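Local coordinates for C381 turret protein (Sulfolobus turreted icosahedral virus, PDB 4IND), which probably builds, as a ring of five copies, part of the turret of an archaeal icosahedral virus, each chain carrying three jelly-roll domains in a row, at residues 14-19 with 69-74; 287-292 with 319-324. All blocks are in the same frame, centred on the assembly; numbering follows the deposited sequence.

Contact 1: residues 14-19 with 69-74; sequences AKVKYY and IIIDDE
Val16 faces Asp73 across the contact, and the methyl group CG2 of Val16 does the touching. Following Asp73 outward, its CB passes 3.8 Å from Val16 CG2. Its CG lies anti to its own carbonyl carbon (chi1 -62°), beside the backbone N of Asp73. The carboxylate is modelled too close to Val16 CG2, so its exact fit there is doubtful. At the tip, OD2 accepts from a water at 2.9 Å, and that water in turn accepts from the backbone N of Val16 at 2.8 Å. An acid suits this position because the carboxylate also forms a salt bridge with Lys21 of a second subunit. The setting is the first jelly roll: residues 14-19 lead into the edge strand 19-21 of one sheet, whereas 69-74 run off the end of strand 67-71, the middle strand of another. Branched apolar side chains suit the side turned to Ile35, on which both Val16 and Ile71 pack. Val16 CG2 lies 4.4 Å from CG2 of Ile71. Ile71 also reaches Phe143 of strand 138-147, in the sheet to which strand 19-21 belongs.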
ATOM      1  N   ALA A  14     -37.316   5.720  -4.482  1.00 24.53           N
ATOM      2  CA  ALA A  14     -36.291   5.485  -5.484  1.00 26.03           C
ATOM      3  C   ALA A  14     -34.922   5.320  -4.835  1.00 20.07           C
ATOM      4  O   ALA A  14     -34.634   5.925  -3.804  1.00 25.36           O
ATOM      5  CB  ALA A  14     -36.262   6.629  -6.517  1.00 28.26           C
ATOM      6  N   LYS A  15     -34.096   4.475  -5.444  1.00 23.10           N
ATOM      7  CA  LYS A  15     -32.726   4.258  -5.005  1.00 28.86           C
ATOM      8  C   LYS A  15     -31.929   5.577  -5.038  1.00 23.95           C
ATOM      9  O   LYS A  15     -32.079   6.392  -5.964  1.00 29.30           O
ATOM     10  CB  LYS A  15     -32.093   3.190  -5.900  1.00 36.88           C
ATOM     11  CG  LYS A  15     -30.705   2.753  -5.519  1.00 37.68           C
ATOM     12  CD  LYS A  15     -30.267   1.518  -6.321  1.00 41.63           C
ATOM     13  CE  LYS A  15     -31.292   0.386  -6.214  1.00 53.88           C
ATOM     14  NZ  LYS A  15     -30.729  -0.978  -6.564  1.00 66.13           N
ATOM     15  N   VAL A  16     -31.076   5.801  -4.037  1.00 24.42           N
ATOM     16  CA  VAL A  16     -30.282   7.050  -3.990  1.00 26.22           C
ATOM     17  C   VAL A  16     -29.107   6.892  -4.942  1.00 31.10           C
ATOM     18  O   VAL A  16     -28.621   5.787  -5.131  1.00 29.13           O
ATOM     19  CB  VAL A  16     -29.777   7.372  -2.548  1.00 30.85           C
ATOM     20  CG1 VAL A  16     -28.739   8.498  -2.555  1.00 31.08           C
ATOM     21  CG2 VAL A  16     -30.947   7.751  -1.663  1.00 36.47           C
ATOM     22  N   LYS A  17     -28.675   7.989  -5.554  1.00 27.79           N
ATOM     23  CA  LYS A  17     -27.532   8.004  -6.447  1.00 31.77           C
ATOM     24  C   LYS A  17     -26.412   8.751  -5.733  1.00 29.66           C
ATOM     25  O   LYS A  17     -26.687   9.543  -4.836  1.00 25.71           O
ATOM     26  CB  LYS A  17     -27.872   8.784  -7.725  1.00 30.84           C
ATOM     27  CG  LYS A  17     -29.059   8.266  -8.528  1.00 33.70           C
ATOM     28  CD  LYS A  17     -29.192   9.084  -9.824  1.00 39.15           C
ATOM     29  CE  LYS A  17     -30.402   8.661 -10.647  1.00 49.37           C
ATOM     30  NZ  LYS A  17     -30.304   7.277 -11.177  1.00 57.22           N
ATOM     31  N   TYR A  18     -25.170   8.524  -6.148  1.00 26.68           N
ATOM     32  CA  TYR A  18     -24.031   9.266  -5.575  1.00 24.56           C
ATOM     33  C   TYR A  18     -23.729  10.559  -6.312  1.00 29.54           C
ATOM     34  O   TYR A  18     -22.903  11.360  -5.877  1.00 27.54           O
ATOM     35  CB  TYR A  18     -22.799   8.382  -5.484  1.00 26.68           C
ATOM     36  CG  TYR A  18     -22.979   7.245  -4.497  1.00 31.57           C
ATOM     37  CD1 TYR A  18     -22.593   7.383  -3.175  1.00 32.66           C
ATOM     38  CD2 TYR A  18     -23.565   6.043  -4.879  1.00 32.62           C
ATOM     39  CE1 TYR A  18     -22.754   6.351  -2.263  1.00 29.97           C
ATOM     40  CE2 TYR A  18     -23.740   5.013  -3.976  1.00 40.34           C
ATOM     41  CZ  TYR A  18     -23.332   5.172  -2.667  1.00 39.14           C
ATOM     42  OH  TYR A  18     -23.493   4.155  -1.766  1.00 37.87           O
ATOM     43  N   TYR A  19     -24.397  10.763  -7.433  1.00 22.82           N
ATOM     44  CA  TYR A  19     -24.269  11.993  -8.177  1.00 24.16           C
ATOM     45  C   TYR A  19     -25.566  12.287  -8.923  1.00 27.12           C
ATOM     46  O   TYR A  19     -26.139  11.388  -9.547  1.00 24.38           O
ATOM     47  CB  TYR A  19     -23.121  11.918  -9.171  1.00 23.27           C
ATOM     48  CG  TYR A  19     -23.085  13.180 -10.004  1.00 22.12           C
ATOM     49  CD1 TYR A  19     -22.525  14.347  -9.498  1.00 28.15           C
ATOM     50  CD2 TYR A  19     -23.617  13.213 -11.282  1.00 30.51           C
ATOM     51  CE1 TYR A  19     -22.491  15.519 -10.255  1.00 25.53           C
ATOM     52  CE2 TYR A  19     -23.593  14.379 -12.043  1.00 27.31           C
ATOM     53  CZ  TYR A  19     -23.026  15.525 -11.526  1.00 31.66           C
ATOM     54  OH  TYR A  19     -23.017  16.697 -12.267  1.00 28.82           O
ATOM     55  N   ILE A  69     -32.914  18.408   2.049  1.00 22.50           N
ATOM     56  CA  ILE A  69     -32.401  17.158   1.531  1.00 21.49           C
ATOM     57  C   ILE A  69     -32.159  16.278   2.749  1.00 28.22           C
ATOM     58  O   ILE A  69     -31.562  16.710   3.727  1.00 26.79           O
ATOM     59  CB  ILE A  69     -31.110  17.369   0.749  1.00 25.44           C
ATOM     60  CG1 ILE A  69     -31.408  18.176  -0.520  1.00 23.79           C
ATOM     61  CG2 ILE A  69     -30.489  16.006   0.365  1.00 18.49           C
ATOM     62  CD1 ILE A  69     -30.170  18.675  -1.240  1.00 29.39           C
ATOM     63  N   ILE A  70     -32.669  15.054   2.699  1.00 22.12           N
ATOM     64  CA  ILE A  70     -32.573  14.133   3.815  1.00 24.20           C
ATOM     65  C   ILE A  70     -32.206  12.747   3.276  1.00 25.08           C
ATOM     66  O   ILE A  70     -32.932  12.186   2.440  1.00 24.58           O
ATOM     67  CB  ILE A  70     -33.921  14.040   4.578  1.00 23.45           C
ATOM     68  CG1 ILE A  70     -34.341  15.414   5.130  1.00 32.16           C
ATOM     69  CG2 ILE A  70     -33.809  13.059   5.727  1.00 26.70           C
ATOM     70  CD1 ILE A  70     -35.641  15.354   5.967  1.00 28.88           C
ATOM     71  N   ILE A  71     -31.093  12.191   3.746  1.00 20.80           N
ATOM     72  CA  ILE A  71     -30.646  10.885   3.273  1.00 25.30           C
ATOM     73  C   ILE A  71     -30.448   9.888   4.410  1.00 29.62           C
ATOM     74  O   ILE A  71     -29.461   9.969   5.133  1.00 26.73           O
ATOM     75  CB  ILE A  71     -29.317  11.007   2.493  1.00 28.85           C
ATOM     76  CG1 ILE A  71     -29.398  12.158   1.484  1.00 28.99           C
ATOM     77  CG2 ILE A  71     -28.996   9.703   1.770  1.00 25.55           C
ATOM     78  CD1 ILE A  71     -28.052  12.491   0.787  1.00 23.68           C
ATOM     79  N   ASP A  72     -31.367   8.938   4.571  1.00 26.20           N
ATOM     80  CA  ASP A  72     -31.143   7.901   5.580  1.00 23.96           C
ATOM     81  C   ASP A  72     -30.839   6.542   4.945  1.00 28.70           C
ATOM     82  O   ASP A  72     -30.715   5.536   5.637  1.00 27.92           O
ATOM     83  CB  ASP A  72     -32.297   7.810   6.582  1.00 22.68           C
ATOM     84  CG  ASP A  72     -33.474   7.016   6.047  1.00 34.15           C
ATOM     85  OD1 ASP A  72     -34.201   6.368   6.846  1.00 35.79           O
ATOM     86  OD2 ASP A  72     -33.669   7.029   4.811  1.00 35.16           O
ATOM     87  N   ASP A  73     -30.691   6.531   3.623  1.00 30.54           N
ATOM     88  CA  ASP A  73     -30.476   5.292   2.880  1.00 24.99           C
ATOM     89  C   ASP A  73     -29.140   4.656   3.219  1.00 30.87           C
ATOM     90  O   ASP A  73     -28.221   5.340   3.650  1.00 27.66           O
ATOM     91  CB  ASP A  73     -30.499   5.595   1.377  1.00 28.54           C
ATOM     92  CG  ASP A  73     -31.820   6.152   0.917  1.00 37.24           C
ATOM     93  OD1 ASP A  73     -32.156   7.309   1.296  1.00 35.89           O
ATOM     94  OD2 ASP A  73     -32.507   5.438   0.157  1.00 33.06           O
ATOM     95  N   GLU A  74     -29.043   3.346   3.013  1.00 30.18           N
ATOM     96  CA  GLU A  74     -27.827   2.605   3.337  1.00 34.34           C
ATOM     97  C   GLU A  74     -26.705   2.821   2.315  1.00 30.65           C
ATOM     98  O   GLU A  74     -26.294   1.873   1.643  1.00 33.43           O
ATOM     99  CB  GLU A  74     -28.110   1.101   3.414  1.00 33.54           C
ATOM    100  CG  GLU A  74     -29.249   0.717   4.316  1.00 40.42           C
ATOM    101  CD  GLU A  74     -29.062   1.204   5.735  1.00 48.49           C
ATOM    102  OE1 GLU A  74     -30.070   1.246   6.469  1.00 54.85           O
ATOM    103  OE2 GLU A  74     -27.915   1.544   6.116  1.00 46.08           O
TER
HETATM  104  O   HOH W   1     -31.010   4.078  -1.860  1.00 26.75           O

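Contact 2: residues 287-292 with 319-324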
ATOM      1  N   ILE A 287      10.864  18.061  31.882  1.00 31.87           N
ATOM      2  CA  ILE A 287      11.845  18.359  30.852  1.00 45.96           C
ATOM      3  C   ILE A 287      11.119  18.881  29.631  1.00 47.13           C
ATOM      4  O   ILE A 287      11.505  19.897  29.039  1.00 38.27           O
ATOM      5  CB  ILE A 287      12.640  17.106  30.443  1.00 39.71           C
ATOM      6  CG1 ILE A 287      13.295  16.476  31.669  1.00 39.60           C
ATOM      7  CG2 ILE A 287      13.677  17.451  29.389  1.00 34.53           C
ATOM      8  CD1 ILE A 287      14.116  17.445  32.462  1.00 42.27           C
ATOM      9  N   LEU A 288      10.057  18.184  29.247  0.51 44.82           N
ATOM     10  CA  LEU A 288       9.297  18.577  28.080  0.51 44.79           C
ATOM     11  C   LEU A 288       7.889  18.002  28.150  0.51 41.49           C
ATOM     12  O   LEU A 288       7.695  16.858  28.552  0.51 38.58           O
ATOM     13  CB  LEU A 288      10.011  18.111  26.812  0.51 49.63           C
ATOM     14  CG  LEU A 288       9.570  18.737  25.490  0.51 54.00           C
ATOM     15  CD1 LEU A 288       9.079  20.167  25.708  0.51 53.23           C
ATOM     16  CD2 LEU A 288      10.729  18.701  24.505  0.51 56.65           C
ATOM     17  N   ASN A 289       6.911  18.814  27.767  1.00 35.34           N
ATOM     18  CA  ASN A 289       5.511  18.393  27.742  1.00 35.08           C
ATOM     19  C   ASN A 289       4.831  19.001  26.528  1.00 35.92           C
ATOM     20  O   ASN A 289       4.599  20.211  26.488  1.00 39.23           O
ATOM     21  CB  ASN A 289       4.788  18.812  29.025  1.00 33.43           C
ATOM     22  CG  ASN A 289       3.344  18.336  29.060  1.00 38.44           C
ATOM     23  OD1 ASN A 289       2.779  17.945  28.030  1.00 41.43           O
ATOM     24  ND2 ASN A 289       2.741  18.363  30.240  1.00 39.65           N
ATOM     25  N   VAL A 290       4.538  18.178  25.522  1.00 28.79           N
ATOM     26  CA  VAL A 290       3.909  18.710  24.300  1.00 30.89           C
ATOM     27  C   VAL A 290       2.479  18.235  24.151  1.00 32.55           C
ATOM     28  O   VAL A 290       1.886  18.328  23.069  1.00 36.07           O
ATOM     29  CB  VAL A 290       4.739  18.420  23.030  1.00 33.31           C
ATOM     30  CG1 VAL A 290       6.147  19.020  23.172  1.00 34.27           C
ATOM     31  CG2 VAL A 290       4.834  16.906  22.780  1.00 31.98           C
ATOM     32  N   GLN A 291       1.901  17.757  25.242  1.00 30.83           N
ATOM     33  CA  GLN A 291       0.484  17.347  25.194  1.00 36.70           C
ATOM     34  C   GLN A 291      -0.416  18.495  24.727  1.00 48.04           C
ATOM     35  O   GLN A 291      -0.307  19.621  25.221  1.00 42.60           O
ATOM     36  CB  GLN A 291       0.000  16.838  26.561  1.00 40.32           C
ATOM     37  CG  GLN A 291      -1.467  16.367  26.539  1.00 43.13           C
ATOM     38  CD  GLN A 291      -2.012  16.052  27.919  1.00 52.79           C
ATOM     39  OE1 GLN A 291      -1.624  16.673  28.912  1.00 50.65           O
ATOM     40  NE2 GLN A 291      -2.925  15.083  27.988  1.00 55.32           N
ATOM     41  N   GLY A 292      -1.304  18.214  23.777  1.00 41.89           N
ATOM     42  CA  GLY A 292      -2.230  19.221  23.296  1.00 37.42           C
ATOM     43  C   GLY A 292      -1.656  20.139  22.237  1.00 36.38           C
ATOM     44  O   GLY A 292      -2.302  21.096  21.846  1.00 39.15           O
ATOM     45  N   THR A 319       5.681   9.480  29.359  1.00 40.93           N
ATOM     46  CA  THR A 319       4.373   8.883  29.130  1.00 44.81           C
ATOM     47  C   THR A 319       3.655   9.534  27.970  1.00 39.27           C
ATOM     48  O   THR A 319       4.027  10.625  27.516  1.00 38.33           O
ATOM     49  CB  THR A 319       3.466   8.977  30.374  1.00 48.68           C
ATOM     50  OG1 THR A 319       2.301   8.165  30.175  1.00 51.96           O
ATOM     51  CG2 THR A 319       3.035  10.420  30.612  1.00 47.10           C
ATOM     52  N   ASN A 320       2.629   8.840  27.485  1.00 39.34           N
ATOM     53  CA  ASN A 320       1.613   9.454  26.649  1.00 44.56           C
ATOM     54  C   ASN A 320       0.481   9.919  27.567  1.00 43.72           C
ATOM     55  O   ASN A 320      -0.364   9.120  27.979  1.00 39.64           O
ATOM     56  CB  ASN A 320       1.096   8.463  25.605  1.00 37.75           C
ATOM     57  CG  ASN A 320      -0.157   8.965  24.918  1.00 43.10           C
ATOM     58  OD1 ASN A 320      -0.553  10.120  25.109  1.00 36.23           O
ATOM     59  ND2 ASN A 320      -0.785   8.114  24.113  1.00 46.88           N
ATOM     60  N   LEU A 321       0.484  11.203  27.911  1.00 47.09           N
ATOM     61  CA  LEU A 321      -0.478  11.747  28.872  1.00 45.73           C
ATOM     62  C   LEU A 321      -1.925  11.606  28.428  1.00 46.15           C
ATOM     63  O   LEU A 321      -2.840  11.695  29.248  1.00 58.14           O
ATOM     64  CB  LEU A 321      -0.174  13.217  29.151  1.00 45.74           C
ATOM     65  CG  LEU A 321       1.064  13.490  30.003  1.00 43.30           C
ATOM     66  CD1 LEU A 321       1.348  14.982  30.069  1.00 48.80           C
ATOM     67  CD2 LEU A 321       0.867  12.920  31.412  1.00 41.51           C
ATOM     68  N   ASN A 322      -2.134  11.428  27.128  1.00 44.47           N
ATOM     69  CA  ASN A 322      -3.478  11.194  26.596  1.00 46.78           C
ATOM     70  C   ASN A 322      -3.952   9.763  26.880  1.00 52.57           C
ATOM     71  O   ASN A 322      -5.145   9.442  26.797  1.00 56.26           O
ATOM     72  CB  ASN A 322      -3.513  11.501  25.094  1.00 48.43           C
ATOM     73  CG  ASN A 322      -3.280  12.978  24.795  1.00 53.07           C
ATOM     74  OD1 ASN A 322      -3.627  13.847  25.598  1.00 56.33           O
ATOM     75  ND2 ASN A 322      -2.684  13.267  23.636  1.00 46.18           N
ATOM     76  N   ARG A 323      -3.004   8.900  27.218  1.00 53.56           N
ATOM     77  CA  ARG A 323      -3.321   7.523  27.566  1.00 64.96           C
ATOM     78  C   ARG A 323      -3.262   7.309  29.078  1.00 68.18           C
ATOM     79  O   ARG A 323      -4.108   6.612  29.647  1.00 69.25           O
ATOM     80  CB  ARG A 323      -2.358   6.561  26.870  1.00 67.69           C
ATOM     81  CG  ARG A 323      -2.467   5.141  27.380  1.00 74.39           C
ATOM     82  CD  ARG A 323      -1.427   4.221  26.769  1.00 77.98           C
ATOM     83  NE  ARG A 323      -1.658   2.840  27.185  1.00 88.04           N
ATOM     84  CZ  ARG A 323      -1.144   2.292  28.284  1.00 89.48           C
ATOM     85  NH1 ARG A 323      -0.356   3.005  29.079  1.00 80.86           N
ATOM     86  NH2 ARG A 323      -1.414   1.028  28.582  1.00 96.23           N
ATOM     87  N   SER A 324      -2.270   7.926  29.722  1.00 66.75           N
ATOM     88  CA  SER A 324      -2.022   7.707  31.142  1.00 69.34           C
ATOM     89  C   SER A 324      -1.296   8.881  31.800  1.00 77.53           C
ATOM     90  O   SER A 324      -0.336   9.423  31.240  1.00 78.96           O
ATOM     91  CB  SER A 324      -1.191   6.438  31.323  1.00 69.79           C
ATOM     92  OG  SER A 324      -0.883   6.232  32.693  1.00 73.74           O
TER
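Gln291 and Leu321 mark the closest backbone approach, with their CA atoms 6.8 Å apart where the end of strand 283-289 and the turn after it meet the loop that follows strand 311-319, at one end of a four-stranded antiparallel sheet in the third, nucleoplasmin-like jelly roll. Residues 287-289 end strand 283-289 and include a classic beta bulge, Ile287 and Leu288 both facing Ile352. Residues 319-324 leave strand 311-319 in a tight turn, where the carbonyl O of Asn320 accepts from the backbone N of both Arg323 and Ser324. Each segment contains an Asx turn: Asn289 OD1 takes the N-H of Gln291 at 2.9 Å, and Asn320 OD1 that of Asn322. Asparagine suits both places, its short amide reaching a backbone N-H two residues on. Gly292 follows with a positive phi, a conformation that suits glycine, which has no CB to crowd the carbonyl O of Gln291.

Leu321 supplies the apolar surface. Its CB sits over one face of the Gln291 amide, 3.6 Å from CD, and its CD1 rests above the same face, 3.6 Å from OE1. CD1 also meets the amide of Asn289, 3.7 Å from ND2. Gln291 is long enough to reach across: CG is anti to the backbone N (chi1 -179°) and the chain continues extended, laying the amide across the leucine. The other amide of the pair, on the buried Asn322, is held by its ND2, which donates to Leu380 O and to Glu379 OE1; the latter oxygen also accepts from Gly292 N. With Asn322 thus fixed, Gln291 NE2 donates to its OD1 at 2.8 Å, almost straight at 175°, with OD1 in the Gln291 amide plane but NE2 raised 36° above the carbonyl plane of Asn322.

Overall arrangement
From the N terminus, the chain first passes through 14-19, then through helix 25-31 and several strands before 69-74 returns and contact 1 closes a loop of 49 intervening residues within the first domain. It then finishes that domain and builds the second before reaching 287-292. The loop of contact 2, with 26 intervening residues and no helix, closes at 319-324 in the third domain. The two loops follow in series, neither nesting nor crossing. The centres of contacts 1 and 2 lie about 43 Å apart. Contact 1 ties the approach to strand 19-21, in one sheet, to the exit from strand 67-71, in another; contact 2 joins two strand ends of a single sheet.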